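Local coordinates for protein thiamin pyrophosphokinase (Geobacillus thermodenitrificans, PDB 3K94) that probably transfers a pyrophosphate group from ATP to thiamin, forming the cofactor thiamin diphosphate, at residues Arg18-Glu23 against Asp146-Tyr151; Arg32-Leu37 against Phe42-Ala47; Thr36-Gly41 against Gln63-Asp68. All coordinates share one frame; numbering follows the deposited sequence.

Contact 1. Residues Arg18-Glu23 against Asp146-Tyr151; sequences RFYDGE and DARYCY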
loop_
_atom_site.group_PDB
_atom_site.type_symbol
_atom_site.label_atom_id
_atom_site.label_comp_id
_atom_site.label_asym_id
_atom_site.label_seq_id
_atom_site.Cartn_x
_atom_site.Cartn_y
_atom_site.Cartn_z
ATOM N N ARG B 18 7.737 -1.975 22.187
ATOM C CA ARG B 18 8.139 -1.392 23.453
ATOM C C ARG B 18 8.202 0.120 23.337
ATOM O O ARG B 18 7.998 0.836 24.313
ATOM C CB ARG B 18 9.486 -1.939 23.902
ATOM C CG ARG B 18 9.464 -3.415 24.246
ATOM C CD ARG B 18 10.862 -3.900 24.547
ATOM N NE ARG B 18 11.848 -3.117 23.810
ATOM C CZ ARG B 18 13.116 -3.475 23.639
ATOM N NH1 ARG B 18 13.560 -4.617 24.151
ATOM N NH2 ARG B 18 13.938 -2.690 22.953
ATOM N N PHE B 19 8.475 0.617 22.141
ATOM C CA PHE B 19 8.603 2.062 21.984
ATOM C C PHE B 19 7.258 2.727 21.770
ATOM O O PHE B 19 7.158 3.949 21.764
ATOM C CB PHE B 19 9.610 2.412 20.885
ATOM C CG PHE B 19 11.022 2.043 21.245
ATOM C CD1 PHE B 19 11.675 2.694 22.286
ATOM C CD2 PHE B 19 11.686 1.029 20.575
ATOM C CE1 PHE B 19 12.966 2.352 22.641
ATOM C CE2 PHE B 19 12.984 0.686 20.920
ATOM C CZ PHE B 19 13.623 1.346 21.959
ATOM N N TYR B 20 6.217 1.910 21.628
ATOM C CA TYR B 20 4.859 2.427 21.511
ATOM C C TYR B 20 4.034 2.126 22.753
ATOM O O TYR B 20 2.819 2.289 22.752
ATOM C CB TYR B 20 4.171 1.869 20.259
ATOM C CG TYR B 20 4.731 2.468 18.991
ATOM C CD1 TYR B 20 4.196 3.632 18.454
ATOM C CD2 TYR B 20 5.829 1.896 18.356
ATOM C CE1 TYR B 20 4.726 4.195 17.290
ATOM C CE2 TYR B 20 6.371 2.461 17.211
ATOM C CZ TYR B 20 5.808 3.596 16.680
ATOM O OH TYR B 20 6.347 4.136 15.541
ATOM N N ASP B 21 4.699 1.689 23.815
ATOM C CA ASP B 21 4.003 1.316 25.053
ATOM C C ASP B 21 4.003 2.487 26.036
ATOM O O ASP B 21 4.872 3.336 25.986
ATOM C CB ASP B 21 4.669 0.088 25.672
ATOM C CG ASP B 21 3.942 -0.421 26.907
ATOM O OD1 ASP B 21 2.695 -0.310 26.983
ATOM O OD2 ASP B 21 4.633 -0.943 27.797
ATOM N N GLY B 22 3.021 2.539 26.924
ATOM C CA GLY B 22 2.960 3.613 27.904
ATOM C C GLY B 22 1.738 3.428 28.777
ATOM O O GLY B 22 0.851 2.640 28.437
ATOM N N GLU B 23 1.669 4.143 29.898
ATOM C CA GLU B 23 0.577 3.898 30.839
ATOM C C GLU B 23 -0.796 4.342 30.316
ATOM O O GLU B 23 -1.823 3.912 30.834
ATOM C CB GLU B 23 0.879 4.499 32.221
ATOM C CG GLU B 23 1.052 6.001 32.220
ATOM C CD GLU B 23 1.337 6.551 33.607
ATOM O OE1 GLU B 23 1.349 7.794 33.758
ATOM O OE2 GLU B 23 1.548 5.740 34.540
ATOM N N ASP B 146 10.050 14.491 13.750
ATOM C CA ASP B 146 10.103 13.124 14.271
ATOM C C ASP B 146 11.280 12.373 13.663
ATOM O O ASP B 146 11.362 12.199 12.441
ATOM C CB ASP B 146 8.796 12.383 13.987
ATOM C CG ASP B 146 8.725 11.035 14.680
ATOM O OD1 ASP B 146 9.793 10.419 14.909
ATOM O OD2 ASP B 146 7.592 10.593 14.988
ATOM N N ALA B 147 12.185 11.933 14.528
ATOM C CA ALA B 147 13.396 11.248 14.101
ATOM C C ALA B 147 13.112 10.021 13.232
ATOM O O ALA B 147 13.920 9.665 12.376
ATOM C CB ALA B 147 14.237 10.862 15.315
ATOM N N ARG B 148 11.963 9.383 13.441
ATOM C CA ARG B 148 11.630 8.163 12.696
ATOM C C ARG B 148 11.305 8.388 11.209
ATOM O O ARG B 148 11.250 7.435 10.437
ATOM C CB ARG B 148 10.471 7.417 13.371
ATOM C CG ARG B 148 10.623 7.234 14.887
ATOM C CD ARG B 148 9.508 6.341 15.453
ATOM N NE ARG B 148 9.360 6.455 16.906
ATOM C CZ ARG B 148 10.079 5.774 17.802
ATOM N NH1 ARG B 148 11.016 4.920 17.404
ATOM N NH2 ARG B 148 9.865 5.954 19.101
ATOM N N TYR B 149 11.085 9.635 10.801
ATOM C CA TYR B 149 10.596 9.896 9.451
ATOM C C TYR B 149 11.283 11.081 8.806
ATOM O O TYR B 149 11.282 12.178 9.358
ATOM C CB TYR B 149 9.083 10.126 9.483
ATOM C CG TYR B 149 8.361 9.047 10.246
ATOM C CD1 TYR B 149 8.309 7.757 9.755
ATOM C CD2 TYR B 149 7.764 9.313 11.479
ATOM C CE1 TYR B 149 7.670 6.753 10.449
ATOM C CE2 TYR B 149 7.111 8.311 12.191
ATOM C CZ TYR B 149 7.072 7.036 11.668
ATOM O OH TYR B 149 6.443 6.033 12.349
ATOM N N CYS B 150 11.871 10.853 7.635
ATOM C CA CYS B 150 12.495 11.924 6.862
ATOM C C CYS B 150 11.565 12.454 5.778
ATOM O O CYS B 150 11.643 13.611 5.389
ATOM C CB CYS B 150 13.789 11.428 6.201
ATOM S SG CYS B 150 15.037 10.866 7.371
ATOM N N TYR B 151 10.692 11.597 5.274
ATOM C CA TYR B 151 9.911 11.960 4.107
ATOM C C TYR B 151 8.445 12.193 4.443
ATOM O O TYR B 151 7.891 11.532 5.322
ATOM C CB TYR B 151 10.048 10.879 3.053
ATOM C CG TYR B 151 11.462 10.337 2.941
ATOM C CD1 TYR B 151 12.511 11.139 2.489
ATOM C CD2 TYR B 151 11.744 9.026 3.283
ATOM C CE1 TYR B 151 13.810 10.636 2.387
ATOM C CE2 TYR B 151 13.028 8.517 3.178
ATOM C CZ TYR B 151 14.053 9.319 2.732
ATOM O OH TYR B 151 15.318 8.789 2.649
HETATM O O HOH W 1 5.083 6.323 14.571
#

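Contact 2. Residues Arg32-Leu37 against Phe42-Ala47; sequences RGTMTL and FRPVRA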
loop_
_atom_site.group_PDB
_atom_site.type_symbol
_atom_site.label_atom_id
_atom_site.label_comp_id
_atom_site.label_asym_id
_atom_site.label_seq_id
_atom_site.Cartn_x
_atom_site.Cartn_y
_atom_site.Cartn_z
ATOM N N ARG B 32 -3.413 -13.197 14.698
ATOM C CA ARG B 32 -2.179 -13.626 15.352
ATOM C C ARG B 32 -1.405 -12.447 15.937
ATOM O O ARG B 32 -0.377 -12.626 16.596
ATOM C CB ARG B 32 -1.306 -14.439 14.400
ATOM C CG ARG B 32 -0.766 -13.650 13.230
ATOM C CD ARG B 32 0.294 -14.443 12.495
ATOM N NE ARG B 32 1.001 -13.617 11.527
ATOM C CZ ARG B 32 2.248 -13.851 11.138
ATOM N NH1 ARG B 32 2.914 -14.888 11.644
ATOM N NH2 ARG B 32 2.830 -13.050 10.247
ATOM N N GLY B 33 -1.905 -11.237 15.715
ATOM C CA GLY B 33 -1.348 -10.080 16.397
ATOM C C GLY B 33 -1.347 -10.251 17.918
ATOM O O GLY B 33 -0.532 -9.667 18.620
ATOM N N THR B 34 -2.268 -11.054 18.429
ATOM C CA THR B 34 -2.346 -11.312 19.864
ATOM C C THR B 34 -1.092 -12.002 20.400
ATOM O O THR B 34 -0.658 -11.716 21.517
ATOM C CB THR B 34 -3.606 -12.143 20.223
ATOM O OG1 THR B 34 -4.772 -11.341 20.010
ATOM C CG2 THR B 34 -3.563 -12.597 21.683
HETATM N N MSE B 35 -0.520 -12.912 19.610
HETATM C CA MSE B 35 0.721 -13.589 19.994
HETATM C C MSE B 35 1.887 -12.595 20.137
HETATM O O MSE B 35 2.730 -12.737 21.028
HETATM C CB MSE B 35 1.098 -14.683 18.980
HETATM C CG MSE B 35 0.085 -15.772 18.801
HETATM SE SE MSE B 35 -0.560 -16.414 20.550
HETATM C CE MSE B 35 1.157 -17.019 21.313
ATOM N N THR B 36 1.936 -11.597 19.254
ATOM C CA THR B 36 2.961 -10.549 19.343
ATOM C C THR B 36 2.866 -9.819 20.684
ATOM O O THR B 36 3.884 -9.578 21.346
ATOM C CB THR B 36 2.839 -9.537 18.193
ATOM O OG1 THR B 36 2.963 -10.226 16.945
ATOM C CG2 THR B 36 3.930 -8.451 18.290
ATOM N N LEU B 37 1.642 -9.482 21.086
ATOM C CA LEU B 37 1.404 -8.874 22.394
ATOM C C LEU B 37 1.897 -9.771 23.536
ATOM O O LEU B 37 2.576 -9.298 24.444
ATOM C CB LEU B 37 -0.078 -8.547 22.585
ATOM C CG LEU B 37 -0.668 -7.561 21.563
ATOM C CD1 LEU B 37 -2.180 -7.428 21.727
ATOM C CD2 LEU B 37 0.009 -6.203 21.671
ATOM N N PHE B 42 2.621 -7.933 27.070
ATOM C CA PHE B 42 1.443 -7.078 27.213
ATOM C C PHE B 42 0.166 -7.909 27.216
ATOM O O PHE B 42 0.048 -8.892 26.479
ATOM C CB PHE B 42 1.365 -6.036 26.089
ATOM C CG PHE B 42 2.610 -5.188 25.938
ATOM C CD1 PHE B 42 3.545 -5.089 26.965
ATOM C CD2 PHE B 42 2.836 -4.480 24.769
ATOM C CE1 PHE B 42 4.687 -4.301 26.809
ATOM C CE2 PHE B 42 3.982 -3.688 24.607
ATOM C CZ PHE B 42 4.896 -3.597 25.630
ATOM N N ARG B 43 -0.800 -7.504 28.033
ATOM C CA ARG B 43 -2.116 -8.136 28.010
ATOM C C ARG B 43 -3.092 -7.330 27.170
ATOM O O ARG B 43 -3.365 -6.171 27.470
ATOM C CB ARG B 43 -2.688 -8.294 29.413
ATOM C CG ARG B 43 -3.910 -9.210 29.445
ATOM C CD ARG B 43 -4.635 -9.120 30.775
ATOM N NE ARG B 43 -5.622 -10.184 30.932
ATOM C CZ ARG B 43 -6.881 -10.092 30.525
ATOM N NH1 ARG B 43 -7.305 -8.982 29.932
ATOM N NH2 ARG B 43 -7.712 -11.109 30.708
ATOM N N PRO B 44 -3.620 -7.946 26.108
ATOM C CA PRO B 44 -4.621 -7.261 25.296
ATOM C C PRO B 44 -5.842 -7.023 26.167
ATOM O O PRO B 44 -6.251 -7.925 26.891
ATOM C CB PRO B 44 -4.960 -8.288 24.205
ATOM C CG PRO B 44 -3.933 -9.357 24.308
ATOM C CD PRO B 44 -3.462 -9.353 25.720
ATOM N N VAL B 45 -6.423 -5.838 26.109
ATOM C CA VAL B 45 -7.630 -5.611 26.880
ATOM C C VAL B 45 -8.762 -6.328 26.163
ATOM O O VAL B 45 -9.834 -6.579 26.724
ATOM C CB VAL B 45 -7.919 -4.124 27.028
ATOM C CG1 VAL B 45 -6.764 -3.448 27.783
ATOM C CG2 VAL B 45 -8.115 -3.499 25.663
ATOM N N ARG B 46 -8.481 -6.701 24.923
ATOM C CA ARG B 46 -9.479 -7.292 24.053
ATOM C C ARG B 46 -8.772 -7.923 22.856
ATOM O O ARG B 46 -7.727 -7.441 22.445
ATOM C CB ARG B 46 -10.436 -6.197 23.591
ATOM C CG ARG B 46 -11.659 -6.694 22.896
ATOM C CD ARG B 46 -12.737 -5.633 22.937
ATOM N NE ARG B 46 -13.342 -5.523 24.261
ATOM C CZ ARG B 46 -14.641 -5.677 24.504
ATOM N NH1 ARG B 46 -15.485 -5.940 23.510
ATOM N NH2 ARG B 46 -15.102 -5.557 25.742
ATOM N N ALA B 47 -9.318 -9.017 22.330
ATOM C CA ALA B 47 -8.819 -9.604 21.086
ATOM C C ALA B 47 -9.966 -9.925 20.127
ATOM O O ALA B 47 -11.092 -10.181 20.547
ATOM C CB ALA B 47 -7.991 -10.854 21.360
#

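Contact 3. Residues Thr36-Gly41 against Gln63-Asp68; sequences TLLEAG and QQAFPD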
loop_
_atom_site.group_PDB
_atom_site.type_symbol
_atom_site.label_atom_id
_atom_site.label_comp_id
_atom_site.label_asym_id
_atom_site.label_seq_id
_atom_site.Cartn_x
_atom_site.Cartn_y
_atom_site.Cartn_z
ATOM N N THR B 36 1.936 -11.597 19.254
ATOM C CA THR B 36 2.961 -10.549 19.343
ATOM C C THR B 36 2.866 -9.819 20.684
ATOM O O THR B 36 3.884 -9.578 21.346
ATOM C CB THR B 36 2.839 -9.537 18.193
ATOM O OG1 THR B 36 2.963 -10.226 16.945
ATOM C CG2 THR B 36 3.930 -8.451 18.290
ATOM N N LEU B 37 1.642 -9.482 21.086
ATOM C CA LEU B 37 1.404 -8.874 22.394
ATOM C C LEU B 37 1.897 -9.771 23.536
ATOM O O LEU B 37 2.576 -9.298 24.444
ATOM C CB LEU B 37 -0.078 -8.547 22.585
ATOM C CG LEU B 37 -0.668 -7.561 21.563
ATOM C CD1 LEU B 37 -2.180 -7.428 21.727
ATOM C CD2 LEU B 37 0.009 -6.203 21.671
ATOM N N LEU B 38 1.548 -11.055 23.490
ATOM C CA LEU B 38 1.952 -11.989 24.547
ATOM C C LEU B 38 3.472 -11.994 24.655
ATOM O O LEU B 38 4.029 -12.018 25.747
ATOM C CB LEU B 38 1.464 -13.407 24.239
ATOM C CG LEU B 38 1.330 -14.469 25.344
ATOM C CD1 LEU B 38 1.685 -15.845 24.809
ATOM C CD2 LEU B 38 2.157 -14.160 26.578
ATOM N N GLU B 39 4.133 -11.974 23.505
ATOM C CA GLU B 39 5.585 -12.039 23.464
ATOM C C GLU B 39 6.230 -10.829 24.115
ATOM O O GLU B 39 7.294 -10.944 24.720
ATOM C CB GLU B 39 6.080 -12.192 22.025
ATOM C CG GLU B 39 5.745 -13.537 21.420
ATOM C CD GLU B 39 6.340 -14.690 22.212
ATOM O OE1 GLU B 39 7.359 -14.475 22.910
ATOM O OE2 GLU B 39 5.792 -15.813 22.134
ATOM N N ALA B 40 5.579 -9.675 23.995
ATOM C CA ALA B 40 6.072 -8.439 24.606
ATOM C C ALA B 40 5.691 -8.371 26.088
ATOM O O ALA B 40 6.111 -7.477 26.813
ATOM C CB ALA B 40 5.520 -7.230 23.866
ATOM N N GLY B 41 4.892 -9.329 26.535
ATOM C CA GLY B 41 4.435 -9.321 27.906
ATOM C C GLY B 41 3.286 -8.358 28.143
ATOM O O GLY B 41 2.999 -8.006 29.295
ATOM N N GLN B 63 -3.761 -19.273 25.933
ATOM C CA GLN B 63 -4.748 -19.504 26.983
ATOM C C GLN B 63 -4.060 -19.778 28.309
ATOM O O GLN B 63 -4.599 -19.474 29.363
ATOM C CB GLN B 63 -5.791 -20.568 26.612
ATOM C CG GLN B 63 -5.535 -21.973 27.081
ATOM C CD GLN B 63 -5.652 -22.173 28.580
ATOM O OE1 GLN B 63 -6.664 -21.845 29.222
ATOM N NE2 GLN B 63 -4.607 -22.736 29.147
ATOM N N GLN B 64 -2.858 -20.337 28.249
ATOM C CA GLN B 64 -2.050 -20.518 29.450
ATOM C C GLN B 64 -1.756 -19.168 30.124
ATOM O O GLN B 64 -2.004 -18.977 31.323
ATOM C CB GLN B 64 -0.755 -21.245 29.082
ATOM C CG GLN B 64 0.429 -20.881 29.937
ATOM C CD GLN B 64 0.303 -21.421 31.324
ATOM O OE1 GLN B 64 0.917 -20.910 32.261
ATOM N NE2 GLN B 64 -0.509 -22.461 31.476
ATOM N N ALA B 65 -1.238 -18.233 29.331
ATOM C CA ALA B 65 -0.930 -16.886 29.797
ATOM C C ALA B 65 -2.171 -16.104 30.237
ATOM O O ALA B 65 -2.163 -15.499 31.296
ATOM C CB ALA B 65 -0.161 -16.107 28.718
ATOM N N PHE B 66 -3.223 -16.102 29.421
ATOM C CA PHE B 66 -4.442 -15.353 29.743
ATOM C C PHE B 66 -5.693 -16.228 29.623
ATOM O O PHE B 66 -6.429 -16.133 28.636
ATOM C CB PHE B 66 -4.594 -14.151 28.807
ATOM C CG PHE B 66 -3.338 -13.355 28.630
ATOM C CD1 PHE B 66 -2.796 -12.649 29.685
ATOM C CD2 PHE B 66 -2.710 -13.293 27.398
ATOM C CE1 PHE B 66 -1.635 -11.908 29.516
ATOM C CE2 PHE B 66 -1.558 -12.560 27.231
ATOM C CZ PHE B 66 -1.022 -11.865 28.302
ATOM N N PRO B 67 -5.935 -17.090 30.619
ATOM C CA PRO B 67 -7.101 -17.982 30.560
ATOM C C PRO B 67 -8.406 -17.210 30.440
ATOM O O PRO B 67 -9.360 -17.705 29.853
ATOM C CB PRO B 67 -7.047 -18.730 31.898
ATOM C CG PRO B 67 -5.620 -18.684 32.300
ATOM C CD PRO B 67 -5.085 -17.359 31.790
ATOM N N ASP B 68 -8.433 -15.998 30.975
ATOM C CA ASP B 68 -9.648 -15.200 30.995
ATOM C C ASP B 68 -9.717 -14.168 29.873
ATOM O O ASP B 68 -10.516 -13.235 29.940
ATOM C CB ASP B 68 -9.777 -14.491 32.351
ATOM C CG ASP B 68 -8.569 -13.611 32.670
ATOM O OD1 ASP B 68 -8.706 -12.695 33.515
ATOM O OD2 ASP B 68 -7.484 -13.832 32.075
#

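Contact 1. Residues Arg18-Glu23 against Asp146-Tyr151
Tyr-20 and Tyr-149 reach toward each other from opposite directions, and one water joins their hydroxyls where a loop of the catalytic domain faces the type I beta turn Asp-146 to Tyr-149 of the thiamin-binding domain. The two OH atoms stand 3.7 Å apart. The water lies 2.7 Å from Tyr-20 OH and 2.6 Å from Tyr-149 OH, at the edge of both rings and in the plane of each. No direct hydrogen bond links the two segments, so this bridge is their polar connection.

Arg-148 adds van der Waals contact. Its extended chain slides past Tyr-20 in the opposite sense, with CD of Arg-148 3.9 Å from Tyr-20 OH and the guanidinium plane turned 34° from the ring. Farther out, NH2 of Arg-148 comes within 4.0 Å of CB of Phe-19.

Behind these first contacts, the turn braces its own tyrosine. CG of Tyr-149 lies beside the backbone N (chi1 -50°), which brings the ring back over the preceding residue, where CB of Arg-148 sits 3.6 Å above the ring centre. Tyr-149 also touches Arg-208 of strand 204-209, while Tyr-20 meets Phe-99 edge-to-face. The disulfide Cys-150 to Cys-214 ties down the chain just past the turn. Within the turn, an Asx turn fixes the base of the arginine: Arg-148 N donates to Asp-146 OD1 over 2.8 Å at 162°, from above the carboxylate plane.

Contact 2. Residues Arg32-Leu37 against Phe42-Ala47
Thr-34, in the first turn of helix 33-40, meets both Ala-47 and Pro-44 with its two branches. OG1 of Thr-34, beside the backbone N (chi1 -69°), lies 3.5 Å from CB of Ala-47, a van der Waals approach. The methyl CG2 of Thr-34 is thereby turned the other way, anti to that N, and meets CG of Pro-44 at 4.2 Å, the two side chains crossing at about a right angle. Thr-34 also touches Leu-62, so helix 56-65 packs against it too. This is the inside of a beta-alpha-beta crossover: strand 28-30 leads into helix 33-40, and the chain then turns back through Pro-44 into strand 46-48, where the backbone of Ala-47 bonds with Asp-70 and Trp-72.

One turn further on, Leu-37 lays its CD1 against the proline ring, 3.7 Å from CG and 3.8 Å from CB of Pro-44, the main apolar touch here. Leu-37 O accepts from Phe-42 N at 3.0 Å (N-H...O 148°), the long six-to-one bond of the Schellman motif closing the helix. The donor sits 33° off the carbonyl plane, and the ring of Phe-42 leads away from the helix to stack on Trp-27.

Contact 3. Residues Thr36-Gly41 against Gln63-Asp68
Leu-38, near the end of helix 33-40, drives its branched end into the corner made by Ala-65 and Phe-66, where helix 56-65 gives way to a loop. The contact thus joins the C-terminal ends of two neighbouring helices of the alpha/beta catalytic domain, with its parallel strands. The leucine and the phenylalanine slide past each other in opposite directions, so they touch alongside. CG of Leu-38 lies 3.9 Å from CE2 of Phe-66, approaching the ring obliquely. The methyl CD2 of Leu-38 goes on to CB of Ala-65, at 3.7 Å the closest touch between the segments, and remains 4.1 Å from Phe-66 CE2. One leucine branch therefore bears on two neighbours at once.

The torsions explain how the group gets there. In Leu-38, CG stands anti to the backbone N (chi1 -160°), and chi2, at -145°, is skewed from the usual staggered positions. Across from it, Phe-66 is turned so that CB of its neighbour Ala-65 sits 4.0 Å above the centre of one ring face, which helps fix the ring's tilt.

Leu-38 also serves the helix end through its backbone: its O accepts from Gly-41 N at 2.9 Å, the inner bond of a Schellman motif. Gly-41 has a positive phi of 79°, where a CB would jam against the carbonyl O of Ala-40. Replacing Leu-38 with an alanine would probably open a gap between the helix ends and leave the Phe-66 ring freer to turn.

No hydrogen bond or salt bridge joins the two segments directly. Cohesion between them is dispersive and hydrophobic, and since all three touching side chains are partly exposed, it makes a small apolar patch at the surface of the domain.

Overall arrangement
Contacts 2 and 3 belong together: their centres are 7 Å apart and both use helix 33-40, one face toward the returning strand 46-48 and another toward helix 56-65. Phe-66 and Arg-43 tie them, with CG of Arg-43 3.5 Å from CE1 of Phe-66, and NH2 of Arg-43 3.1 Å from Asp-68 OD2 in a salt bridge. Contact 1 lies about 20 Å, centre to centre, from contact 2, yet the two touch where Asp-21 OD2 approaches CZ of Phe-42 at 3.4 Å. Along the chain, contact 1 closes a long loop enclosing both others. Contacts 2 and 3 lie inside the catalytic domain, whereas contact 1 joins it to the thiamin-binding domain.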